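Local coordinates for intracellular exo-alpha-(1->5)-L-arabinofuranosidase (Bifidobacterium longum, PDB 2Y2W), which hydrolyses terminal alpha-L-arabinofuranosyl bonds, cleaving the alpha-(1->5) linkages of arabinans and acting on wheat arabinoxylan in plant cell wall breakdown, at residues D[60-65]-D[247-252]; D[525-528]-D[534-537]; D[354-359]-D[363-368]. One frame throughout, in Å; residues are numbered along the deposited sequence.

Interaction 1 (D[60-65]-D[247-252]); sequences PPRLFG and GLELVA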
ATOM      1  N   PRO D  60       3.047 -35.396 -14.399  1.00 36.69           N
ATOM      2  CA  PRO D  60       1.970 -34.687 -13.710  1.00 35.82           C
ATOM      3  C   PRO D  60       0.822 -34.358 -14.664  1.00 34.82           C
ATOM      4  O   PRO D  60       1.067 -33.916 -15.785  1.00 34.80           O
ATOM      5  CB  PRO D  60       2.650 -33.404 -13.216  1.00 35.88           C
ATOM      6  CG  PRO D  60       3.782 -33.187 -14.153  1.00 36.23           C
ATOM      7  CD  PRO D  60       4.236 -34.543 -14.601  1.00 36.55           C
ATOM      8  N   PRO D  61      -0.430 -34.601 -14.236  1.00 33.99           N
ATOM      9  CA  PRO D  61      -1.597 -34.241 -15.042  1.00 33.28           C
ATOM     10  C   PRO D  61      -1.757 -32.735 -15.283  1.00 32.57           C
ATOM     11  O   PRO D  61      -2.426 -32.341 -16.238  1.00 32.34           O
ATOM     12  CB  PRO D  61      -2.769 -34.770 -14.212  1.00 33.25           C
ATOM     13  CG  PRO D  61      -2.192 -35.885 -13.430  1.00 33.58           C
ATOM     14  CD  PRO D  61      -0.803 -35.448 -13.088  1.00 33.92           C
ATOM     15  N   ARG D  62      -1.146 -31.913 -14.428  1.00 31.82           N
ATOM     16  CA  ARG D  62      -1.245 -30.453 -14.536  1.00 31.09           C
ATOM     17  C   ARG D  62      -0.387 -29.870 -15.655  1.00 30.46           C
ATOM     18  O   ARG D  62      -0.529 -28.695 -16.008  1.00 30.31           O
ATOM     19  CB  ARG D  62      -0.886 -29.778 -13.210  1.00 31.23           C
ATOM     20  CG  ARG D  62      -1.977 -29.832 -12.161  1.00 31.52           C
ATOM     21  CD  ARG D  62      -1.823 -28.680 -11.192  1.00 32.48           C
ATOM     22  NE  ARG D  62      -2.721 -28.798 -10.048  1.00 33.18           N
ATOM     23  CZ  ARG D  62      -2.325 -29.028  -8.800  1.00 33.76           C
ATOM     24  NH1 ARG D  62      -1.033 -29.161  -8.511  1.00 33.90           N
ATOM     25  NH2 ARG D  62      -3.227 -29.117  -7.835  1.00 34.05           N
ATOM     26  N   LEU D  63       0.500 -30.695 -16.207  1.00 29.64           N
ATOM     27  CA  LEU D  63       1.332 -30.296 -17.335  1.00 29.01           C
ATOM     28  C   LEU D  63       0.494 -30.007 -18.583  1.00 28.56           C
ATOM     29  O   LEU D  63       0.929 -29.273 -19.476  1.00 28.42           O
ATOM     30  CB  LEU D  63       2.378 -31.375 -17.633  1.00 29.04           C
ATOM     31  CG  LEU D  63       3.693 -30.924 -18.271  1.00 28.87           C
ATOM     32  CD1 LEU D  63       4.531 -30.136 -17.278  1.00 28.91           C
ATOM     33  CD2 LEU D  63       4.475 -32.119 -18.783  1.00 28.62           C
ATOM     34  N   PHE D  64      -0.706 -30.580 -18.634  1.00 28.01           N
ATOM     35  CA  PHE D  64      -1.614 -30.377 -19.757  1.00 27.63           C
ATOM     36  C   PHE D  64      -2.734 -29.395 -19.417  1.00 27.35           C
ATOM     37  O   PHE D  64      -3.888 -29.584 -19.804  1.00 27.39           O
ATOM     38  CB  PHE D  64      -2.163 -31.717 -20.253  1.00 27.70           C
ATOM     39  CG  PHE D  64      -1.092 -32.736 -20.537  1.00 28.02           C
ATOM     40  CD1 PHE D  64      -0.218 -32.569 -21.609  1.00 28.17           C
ATOM     41  CD2 PHE D  64      -0.948 -33.853 -19.723  1.00 27.99           C
ATOM     42  CE1 PHE D  64       0.777 -33.499 -21.868  1.00 28.41           C
ATOM     43  CE2 PHE D  64       0.046 -34.792 -19.974  1.00 28.72           C
ATOM     44  CZ  PHE D  64       0.911 -34.614 -21.048  1.00 28.84           C
ATOM     45  N   GLY D  65      -2.378 -28.338 -18.695  1.00 26.97           N
ATOM     46  CA  GLY D  65      -3.323 -27.287 -18.356  1.00 26.59           C
ATOM     47  C   GLY D  65      -3.371 -26.187 -19.397  1.00 26.40           C
ATOM     48  O   GLY D  65      -2.481 -26.081 -20.245  1.00 26.30           O
ATOM     49  N   GLY D 247      -3.980 -26.732   2.941  1.00 28.03           N
ATOM     50  CA  GLY D 247      -3.997 -27.507   1.701  1.00 28.09           C
ATOM     51  C   GLY D 247      -3.819 -26.729   0.410  1.00 28.14           C
ATOM     52  O   GLY D 247      -3.811 -27.322  -0.672  1.00 28.24           O
ATOM     53  N   LEU D 248      -3.676 -25.407   0.513  1.00 28.09           N
ATOM     54  CA  LEU D 248      -3.499 -24.560  -0.662  1.00 28.04           C
ATOM     55  C   LEU D 248      -2.130 -24.751  -1.297  1.00 28.06           C
ATOM     56  O   LEU D 248      -1.151 -25.046  -0.610  1.00 28.19           O
ATOM     57  CB  LEU D 248      -3.695 -23.083  -0.314  1.00 27.99           C
ATOM     58  CG  LEU D 248      -5.088 -22.540   0.016  1.00 28.02           C
ATOM     59  CD1 LEU D 248      -5.016 -21.027   0.140  1.00 27.92           C
ATOM     60  CD2 LEU D 248      -6.151 -22.949  -1.008  1.00 27.87           C
ATOM     61  N   GLU D 249      -2.077 -24.580  -2.614  1.00 28.04           N
ATOM     62  CA  GLU D 249      -0.829 -24.631  -3.364  1.00 28.07           C
ATOM     63  C   GLU D 249      -0.648 -23.302  -4.095  1.00 28.02           C
ATOM     64  O   GLU D 249      -1.389 -22.989  -5.025  1.00 27.97           O
ATOM     65  CB  GLU D 249      -0.830 -25.821  -4.329  1.00 28.07           C
ATOM     66  CG  GLU D 249      -1.073 -27.163  -3.633  1.00 28.62           C
ATOM     67  CD  GLU D 249      -1.136 -28.344  -4.588  1.00 29.33           C
ATOM     68  OE1 GLU D 249      -1.677 -28.191  -5.706  1.00 28.86           O
ATOM     69  OE2 GLU D 249      -0.653 -29.435  -4.206  1.00 29.85           O
ATOM     70  N   LEU D 250       0.340 -22.525  -3.659  1.00 28.05           N
ATOM     71  CA  LEU D 250       0.450 -21.116  -4.046  1.00 28.05           C
ATOM     72  C   LEU D 250       1.590 -20.812  -5.014  1.00 28.10           C
ATOM     73  O   LEU D 250       2.719 -21.273  -4.830  1.00 27.91           O
ATOM     74  CB  LEU D 250       0.559 -20.239  -2.796  1.00 28.01           C
ATOM     75  CG  LEU D 250      -0.567 -20.423  -1.772  1.00 28.19           C
ATOM     76  CD1 LEU D 250      -0.226 -19.737  -0.461  1.00 28.32           C
ATOM     77  CD2 LEU D 250      -1.906 -19.932  -2.312  1.00 27.72           C
ATOM     78  N   VAL D 251       1.271 -20.018  -6.034  1.00 28.30           N
ATOM     79  CA  VAL D 251       2.208 -19.686  -7.110  1.00 28.61           C
ATOM     80  C   VAL D 251       2.662 -18.230  -7.019  1.00 28.85           C
ATOM     81  O   VAL D 251       1.836 -17.314  -7.006  1.00 28.75           O
ATOM     82  CB  VAL D 251       1.583 -19.925  -8.514  1.00 28.55           C
ATOM     83  CG1 VAL D 251       2.643 -19.816  -9.604  1.00 28.34           C
ATOM     84  CG2 VAL D 251       0.884 -21.277  -8.582  1.00 28.45           C
ATOM     85  N   ALA D 252       3.977 -18.032  -6.956  1.00 29.34           N
ATOM     86  CA  ALA D 252       4.571 -16.700  -7.014  1.00 29.87           C
ATOM     87  C   ALA D 252       4.943 -16.357  -8.446  1.00 30.34           C
ATOM     88  O   ALA D 252       5.336 -17.236  -9.216  1.00 30.24           O
ATOM     89  CB  ALA D 252       5.796 -16.625  -6.128  1.00 29.79           C
TER
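Arg62 and Glu249 bring the two backbones to their nearest approach, yet their CA atoms stand 12.6 Å apart, so the meeting is left entirely to two long side chains. Residues 60-65 form a turn-like lead-in to the first barrel strand, 65-67, with Leu63 N bonded to Pro60 O; the two prolines suit such a turn, since their rings fix the backbone. Residues 249-252 are the fifth strand of the same closed parallel barrel, and Glu249 is its first residue, tied by backbone bonds to Lys208 and Trp210 beside it. First and fifth strands face each other across an eight-stranded barrel, and both contributions come from N-terminal ends, so the link spans the bottom of the (beta/alpha)8 fold.

The CG of Arg62 lies anti to its carbonyl carbon (chi1 -77°), and from there the chain runs extended to NE, carrying the guanidinium across the gap; few residue types are long enough. Glu249 reaches back with an extended chain of its own. One carboxylate oxygen takes the whole load: OE1 of Glu249 lies 2.8 Å from Arg62 NH2, and the same OE1 is 3.0 Å from Arg62 NH1. It sits at the guanidinium edge, near its plane, forked between the two terminal nitrogens. Both hydrogen bonds are weak because the N-H groups point well off the oxygen, and the carboxylate plane is turned 75° from the guanidinium.

Glu162, at the start of the third strand, forms a second salt bridge to NH2 of Arg62. With two carboxylates sharing one guanidinium, the arginine is likely to stay protonated and to offset their mutual repulsion, and attraction between charges probably contributes more here than the poorly aimed hydrogen bonds.

Interaction 2 (D[525-528]-D[534-537]); sequences RTNT and AVTP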
ATOM      1  N   ARG D 525       1.601 -23.267 -44.289  1.00 53.56           N
ATOM      2  CA  ARG D 525       0.216 -23.657 -44.566  1.00 53.60           C
ATOM      3  C   ARG D 525      -0.591 -23.683 -43.273  1.00 53.51           C
ATOM      4  O   ARG D 525      -0.092 -24.097 -42.223  1.00 53.55           O
ATOM      5  CB  ARG D 525       0.150 -25.008 -45.286  1.00 53.65           C
ATOM      6  CG  ARG D 525      -1.078 -25.168 -46.175  1.00 54.02           C
ATOM      7  CD  ARG D 525      -0.784 -26.031 -47.398  1.00 54.51           C
ATOM      8  NE  ARG D 525      -1.196 -27.424 -47.228  1.00 54.84           N
ATOM      9  CZ  ARG D 525      -2.392 -27.906 -47.566  1.00 55.14           C
ATOM     10  NH1 ARG D 525      -3.317 -27.109 -48.091  1.00 55.26           N
ATOM     11  NH2 ARG D 525      -2.668 -29.189 -47.377  1.00 55.28           N
ATOM     12  N   THR D 526      -1.841 -23.240 -43.358  1.00 53.41           N
ATOM     13  CA  THR D 526      -2.624 -22.927 -42.170  1.00 53.34           C
ATOM     14  C   THR D 526      -4.072 -23.408 -42.268  1.00 53.35           C
ATOM     15  O   THR D 526      -4.662 -23.418 -43.351  1.00 53.40           O
ATOM     16  CB  THR D 526      -2.598 -21.398 -41.906  1.00 53.31           C
ATOM     17  OG1 THR D 526      -1.241 -20.947 -41.829  1.00 53.13           O
ATOM     18  CG2 THR D 526      -3.294 -21.052 -40.616  1.00 53.30           C
ATOM     19  N   ASN D 527      -4.626 -23.818 -41.126  1.00 53.30           N
ATOM     20  CA  ASN D 527      -6.058 -24.071 -40.996  1.00 53.25           C
ATOM     21  C   ASN D 527      -6.813 -22.759 -40.815  1.00 53.25           C
ATOM     22  O   ASN D 527      -6.459 -21.948 -39.960  1.00 53.21           O
ATOM     23  CB  ASN D 527      -6.340 -25.004 -39.814  1.00 53.20           C
ATOM     24  CG  ASN D 527      -5.919 -26.437 -40.081  1.00 53.04           C
ATOM     25  OD1 ASN D 527      -5.969 -26.913 -41.214  1.00 52.88           O
ATOM     26  ND2 ASN D 527      -5.514 -27.137 -39.028  1.00 52.91           N
ATOM     27  N   THR D 528      -7.843 -22.551 -41.630  1.00 53.31           N
ATOM     28  CA  THR D 528      -8.631 -21.317 -41.590  1.00 53.46           C
ATOM     29  C   THR D 528     -10.109 -21.618 -41.352  1.00 53.53           C
ATOM     30  O   THR D 528     -10.534 -22.765 -41.458  1.00 53.58           O
ATOM     31  CB  THR D 528      -8.475 -20.496 -42.891  1.00 53.45           C
ATOM     32  OG1 THR D 528      -8.854 -21.299 -44.018  1.00 53.70           O
ATOM     33  CG2 THR D 528      -7.035 -20.019 -43.066  1.00 53.33           C
ATOM     34  N   ALA D 534      -7.366 -28.508 -43.394  1.00 54.24           N
ATOM     35  CA  ALA D 534      -6.330 -28.576 -44.428  1.00 54.17           C
ATOM     36  C   ALA D 534      -5.007 -29.136 -43.901  1.00 54.13           C
ATOM     37  O   ALA D 534      -4.292 -29.830 -44.625  1.00 54.07           O
ATOM     38  CB  ALA D 534      -6.117 -27.208 -45.060  1.00 54.20           C
ATOM     39  N   VAL D 535      -4.687 -28.821 -42.649  1.00 54.19           N
ATOM     40  CA  VAL D 535      -3.495 -29.357 -41.989  1.00 54.23           C
ATOM     41  C   VAL D 535      -3.908 -30.269 -40.832  1.00 54.34           C
ATOM     42  O   VAL D 535      -4.113 -29.818 -39.702  1.00 54.36           O
ATOM     43  CB  VAL D 535      -2.540 -28.238 -41.491  1.00 54.18           C
ATOM     44  CG1 VAL D 535      -1.264 -28.839 -40.899  1.00 54.08           C
ATOM     45  CG2 VAL D 535      -2.196 -27.274 -42.618  1.00 54.16           C
ATOM     46  N   THR D 536      -4.045 -31.554 -41.138  1.00 54.45           N
ATOM     47  CA  THR D 536      -4.394 -32.563 -40.142  1.00 54.55           C
ATOM     48  C   THR D 536      -3.297 -33.626 -40.091  1.00 54.64           C
ATOM     49  O   THR D 536      -2.588 -33.820 -41.082  1.00 54.66           O
ATOM     50  CB  THR D 536      -5.761 -33.222 -40.449  1.00 54.53           C
ATOM     51  OG1 THR D 536      -5.787 -33.676 -41.809  1.00 54.70           O
ATOM     52  CG2 THR D 536      -6.901 -32.234 -40.225  1.00 54.49           C
ATOM     53  N   PRO D 537      -3.134 -34.302 -38.935  1.00 54.78           N
ATOM     54  CA  PRO D 537      -2.138 -35.370 -38.828  1.00 54.85           C
ATOM     55  C   PRO D 537      -2.417 -36.506 -39.802  1.00 54.92           C
ATOM     56  O   PRO D 537      -3.552 -36.979 -39.900  1.00 54.85           O
ATOM     57  CB  PRO D 537      -2.297 -35.860 -37.387  1.00 54.85           C
ATOM     58  CG  PRO D 537      -2.875 -34.713 -36.662  1.00 54.82           C
ATOM     59  CD  PRO D 537      -3.784 -34.038 -37.639  1.00 54.79           C
TER
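The CG of Asn527 stands anti to its carbonyl carbon (chi1 -72°), which swings the amide of this residue from the flank of 525-528 onto the backbone of Val535. Once there, the amide grips one residue at two points. OD1 accepts the backbone N-H of Val535 at 2.7 Å in a nearly straight bond (167°), while ND2 gives a hydrogen to Val535 O at 3.1 Å, again close to straight (161°). That acceptor lies near the plane of the Asn527 amide. An asparagine fits because its side chain carries the same acceptor and donor as a peptide group, and it can satisfy both polar atoms of a buried backbone residue.

Both segments belong to one long connection between strands 512-518 and 538-539, antiparallel neighbours in a mixed beta sheet outside the barrel. Asn527 thus ties an early part of this excursion to the part about to re-enter the sheet.

Beside the amide, van der Waals contact takes over. CG2 of Val535 rests 3.8 Å from Arg525 O and 4.2 Å from Arg525 CB, and the valine, compact and branched, also makes a hydrophobic contact with Leu518 of the sheet. Arg525 bends at chi2 and chi3 so that its NH1 comes within 4.1 Å of Ala534 CB, where a small methyl leaves room for the guanidinium; its charge is paired with Glu520.

Interaction 3 (D[354-359]-D[363-368]); sequences DQWKAE and GLHHEP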
ATOM      1  N   ASP D 354       2.451   1.031 -29.800  1.00 52.31           N
ATOM      2  CA  ASP D 354       3.224   2.159 -30.317  1.00 52.45           C
ATOM      3  C   ASP D 354       2.307   3.210 -30.942  1.00 52.59           C
ATOM      4  O   ASP D 354       2.475   4.407 -30.703  1.00 52.63           O
ATOM      5  CB  ASP D 354       4.266   1.682 -31.338  1.00 52.48           C
ATOM      6  CG  ASP D 354       5.506   1.079 -30.683  1.00 52.35           C
ATOM      7  OD1 ASP D 354       5.441   0.670 -29.504  1.00 52.15           O
ATOM      8  OD2 ASP D 354       6.554   1.012 -31.359  1.00 52.45           O
ATOM      9  N   GLN D 355       1.341   2.746 -31.736  1.00 52.72           N
ATOM     10  CA  GLN D 355       0.348   3.612 -32.380  1.00 52.90           C
ATOM     11  C   GLN D 355      -0.560   4.302 -31.361  1.00 52.86           C
ATOM     12  O   GLN D 355      -0.977   5.443 -31.564  1.00 52.88           O
ATOM     13  CB  GLN D 355      -0.503   2.805 -33.366  1.00 53.01           C
ATOM     14  CG  GLN D 355       0.217   2.399 -34.652  1.00 53.49           C
ATOM     15  CD  GLN D 355       0.227   3.490 -35.717  1.00 54.11           C
ATOM     16  OE1 GLN D 355      -0.421   4.530 -35.575  1.00 54.06           O
ATOM     17  NE2 GLN D 355       0.963   3.247 -36.798  1.00 54.43           N
ATOM     18  N   TRP D 356      -0.863   3.589 -30.278  1.00 52.84           N
ATOM     19  CA  TRP D 356      -1.638   4.114 -29.154  1.00 52.75           C
ATOM     20  C   TRP D 356      -0.838   5.169 -28.385  1.00 52.73           C
ATOM     21  O   TRP D 356      -1.398   6.160 -27.917  1.00 52.67           O
ATOM     22  CB  TRP D 356      -2.061   2.961 -28.231  1.00 52.75           C
ATOM     23  CG  TRP D 356      -2.524   3.368 -26.858  1.00 52.67           C
ATOM     24  CD1 TRP D 356      -1.830   3.234 -25.689  1.00 52.65           C
ATOM     25  CD2 TRP D 356      -3.780   3.965 -26.514  1.00 52.58           C
ATOM     26  NE1 TRP D 356      -2.574   3.714 -24.637  1.00 52.64           N
ATOM     27  CE2 TRP D 356      -3.775   4.169 -25.115  1.00 52.63           C
ATOM     28  CE3 TRP D 356      -4.908   4.351 -27.250  1.00 52.33           C
ATOM     29  CZ2 TRP D 356      -4.857   4.742 -24.436  1.00 52.41           C
ATOM     30  CZ3 TRP D 356      -5.983   4.920 -26.574  1.00 52.28           C
ATOM     31  CH2 TRP D 356      -5.947   5.111 -25.182  1.00 52.24           C
ATOM     32  N   LYS D 357       0.470   4.947 -28.271  1.00 52.73           N
ATOM     33  CA  LYS D 357       1.372   5.874 -27.589  1.00 52.75           C
ATOM     34  C   LYS D 357       1.606   7.138 -28.420  1.00 52.69           C
ATOM     35  O   LYS D 357       1.723   8.237 -27.871  1.00 52.63           O
ATOM     36  CB  LYS D 357       2.703   5.185 -27.281  1.00 52.81           C
ATOM     37  CG  LYS D 357       3.489   5.799 -26.129  1.00 53.05           C
ATOM     38  CD  LYS D 357       4.531   4.827 -25.576  1.00 53.56           C
ATOM     39  CE  LYS D 357       3.889   3.700 -24.764  1.00 53.69           C
ATOM     40  NZ  LYS D 357       4.900   2.775 -24.182  1.00 53.72           N
ATOM     41  N   ALA D 358       1.665   6.970 -29.742  1.00 52.57           N
ATOM     42  CA  ALA D 358       1.859   8.086 -30.670  1.00 52.44           C
ATOM     43  C   ALA D 358       0.554   8.832 -30.980  1.00 52.33           C
ATOM     44  O   ALA D 358       0.555   9.821 -31.718  1.00 52.33           O
ATOM     45  CB  ALA D 358       2.525   7.598 -31.954  1.00 52.45           C
ATOM     46  N   GLU D 359      -0.550   8.351 -30.411  1.00 52.12           N
ATOM     47  CA  GLU D 359      -1.857   8.996 -30.542  1.00 51.96           C
ATOM     48  C   GLU D 359      -2.064  10.040 -29.431  1.00 51.73           C
ATOM     49  O   GLU D 359      -3.132  10.651 -29.323  1.00 51.64           O
ATOM     50  CB  GLU D 359      -2.967   7.935 -30.522  1.00 52.04           C
ATOM     51  CG  GLU D 359      -4.327   8.389 -31.061  1.00 52.50           C
ATOM     52  CD  GLU D 359      -4.333   8.625 -32.561  1.00 53.23           C
ATOM     53  OE1 GLU D 359      -3.977   7.695 -33.319  1.00 53.44           O
ATOM     54  OE2 GLU D 359      -4.707   9.742 -32.983  1.00 53.56           O
ATOM     55  N   GLY D 363      -5.017  14.186 -28.641  1.00 47.94           N
ATOM     56  CA  GLY D 363      -5.823  14.605 -27.493  1.00 47.06           C
ATOM     57  C   GLY D 363      -6.432  13.446 -26.726  1.00 46.44           C
ATOM     58  O   GLY D 363      -5.891  12.338 -26.726  1.00 46.47           O
ATOM     59  N   LEU D 364      -7.559  13.706 -26.069  1.00 45.72           N
ATOM     60  CA  LEU D 364      -8.262  12.684 -25.296  1.00 45.03           C
ATOM     61  C   LEU D 364      -9.229  11.894 -26.175  1.00 44.62           C
ATOM     62  O   LEU D 364      -9.683  12.389 -27.212  1.00 44.58           O
ATOM     63  CB  LEU D 364      -9.018  13.312 -24.121  1.00 45.08           C
ATOM     64  CG  LEU D 364      -8.271  14.197 -23.117  1.00 44.92           C
ATOM     65  CD1 LEU D 364      -9.266  14.847 -22.174  1.00 44.70           C
ATOM     66  CD2 LEU D 364      -7.222  13.419 -22.334  1.00 44.76           C
ATOM     67  N   HIS D 365      -9.541  10.669 -25.751  1.00 43.97           N
ATOM     68  CA  HIS D 365     -10.441   9.791 -26.495  1.00 43.36           C
ATOM     69  C   HIS D 365     -11.804   9.690 -25.816  1.00 42.89           C
ATOM     70  O   HIS D 365     -11.898   9.338 -24.640  1.00 42.86           O
ATOM     71  CB  HIS D 365      -9.820   8.400 -26.667  1.00 43.45           C
ATOM     72  CG  HIS D 365      -8.453   8.421 -27.276  1.00 43.62           C
ATOM     73  ND1 HIS D 365      -7.305   8.247 -26.533  1.00 44.00           N
ATOM     74  CD2 HIS D 365      -8.048   8.613 -28.554  1.00 43.98           C
ATOM     75  CE1 HIS D 365      -6.253   8.325 -27.328  1.00 44.05           C
ATOM     76  NE2 HIS D 365      -6.676   8.545 -28.559  1.00 43.99           N
ATOM     77  N   HIS D 366     -12.854  10.007 -26.569  1.00 42.23           N
ATOM     78  CA  HIS D 366     -14.223  10.005 -26.052  1.00 41.60           C
ATOM     79  C   HIS D 366     -14.930   8.682 -26.327  1.00 40.96           C
ATOM     80  O   HIS D 366     -15.890   8.337 -25.640  1.00 40.99           O
ATOM     81  CB  HIS D 366     -15.033  11.145 -26.678  1.00 41.73           C
ATOM     82  CG  HIS D 366     -14.607  12.515 -26.244  1.00 42.31           C
ATOM     83  ND1 HIS D 366     -15.513  13.506 -25.930  1.00 42.79           N
ATOM     84  CD2 HIS D 366     -13.379  13.063 -26.080  1.00 42.65           C
ATOM     85  CE1 HIS D 366     -14.862  14.605 -25.591  1.00 42.91           C
ATOM     86  NE2 HIS D 366     -13.565  14.362 -25.671  1.00 42.98           N
ATOM     87  N   GLU D 367     -14.460   7.955 -27.337  1.00 40.18           N
ATOM     88  CA  GLU D 367     -15.105   6.722 -27.785  1.00 39.40           C
ATOM     89  C   GLU D 367     -15.123   5.650 -26.695  1.00 38.80           C
ATOM     90  O   GLU D 367     -14.130   5.479 -25.982  1.00 38.77           O
ATOM     91  CB  GLU D 367     -14.419   6.184 -29.046  1.00 39.38           C
ATOM     92  N   PRO D 368     -16.259   4.937 -26.552  1.00 38.13           N
ATOM     93  CA  PRO D 368     -16.340   3.831 -25.599  1.00 37.54           C
ATOM     94  C   PRO D 368     -15.406   2.689 -25.986  1.00 36.93           C
ATOM     95  O   PRO D 368     -15.234   2.400 -27.173  1.00 36.96           O
ATOM     96  CB  PRO D 368     -17.804   3.385 -25.695  1.00 37.53           C
ATOM     97  CG  PRO D 368     -18.277   3.887 -27.010  1.00 37.80           C
ATOM     98  CD  PRO D 368     -17.548   5.168 -27.231  1.00 38.08           C
TER
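Trp356 and His365 form a loosely overlapping aromatic pair with nearly parallel, offset rings at the surface, where helix 347-357 ends and the chain turns into the loop leading toward helix 382-397. The six-membered ring of Trp356 and the imidazole of His365 have their centroids 5.0 Å apart and planes only 27° from parallel. Contact is made by the outer end of the indole: CZ3 of Trp356 lies 3.5 Å from CE1 of His365, and CH2 of Trp356 is 3.7 Å from ND1 of His365. The first torsion of Trp356 sets CG anti to the backbone N (chi1 164°), carrying the wide ring out from the helix to meet His365.

Glu359 adds an aliphatic touch. Its CG meets NE2 of His365 at 3.4 Å, at the imidazole edge and near the ring plane, while its OE2 remains 5.0 Å from that NE2. Any charge effect would therefore be modest and would depend on the protonation of the histidine. With an alanine in place of His365, the outer end of the indole and CG of Glu359 would probably lose their shared partner, leaving a gap between helix end and loop. Gly363 suits its place because its backbone angles would jam a CB against the preceding carbonyl oxygen.

A second subunit covers this corner: its Ser246 hydroxyl is hydrogen-bonded to Trp356 O, its Glu245 OE1 accepts the backbone N-H of His365, and its Leu243 packs on the indole. Trp356 also meets the ring of His140 in its own chain. The contact belongs to a long excursion inserted between the seventh barrel strand, 335-341, and helix 382-397, an elaboration of a (beta/alpha)8 barrel that here serves a subunit interface of the family 51 enzyme.

The three contacts lie far apart and none touches another: the centres of interactions 1 and 2 are 32 Å apart, those of 1 and 3 about 39 Å, and those of 2 and 3 about 37 Å. Interaction 1 spans the barrel bottom, whereas the probable catalytic residues Glu215 and Glu340 follow or end strands at the other, C-terminal end; interactions 2 and 3 also lie away from the catalytic and sugar-binding residues. Interactions 1 and 2 flank the chain's centre on opposite sides, with nearest atoms about 15 Å apart. Assembly connects what one chain separates: interaction 3 meets Glu245 and Ser246 of a second subunit, immediately preceding that subunit's own 247-252 segment.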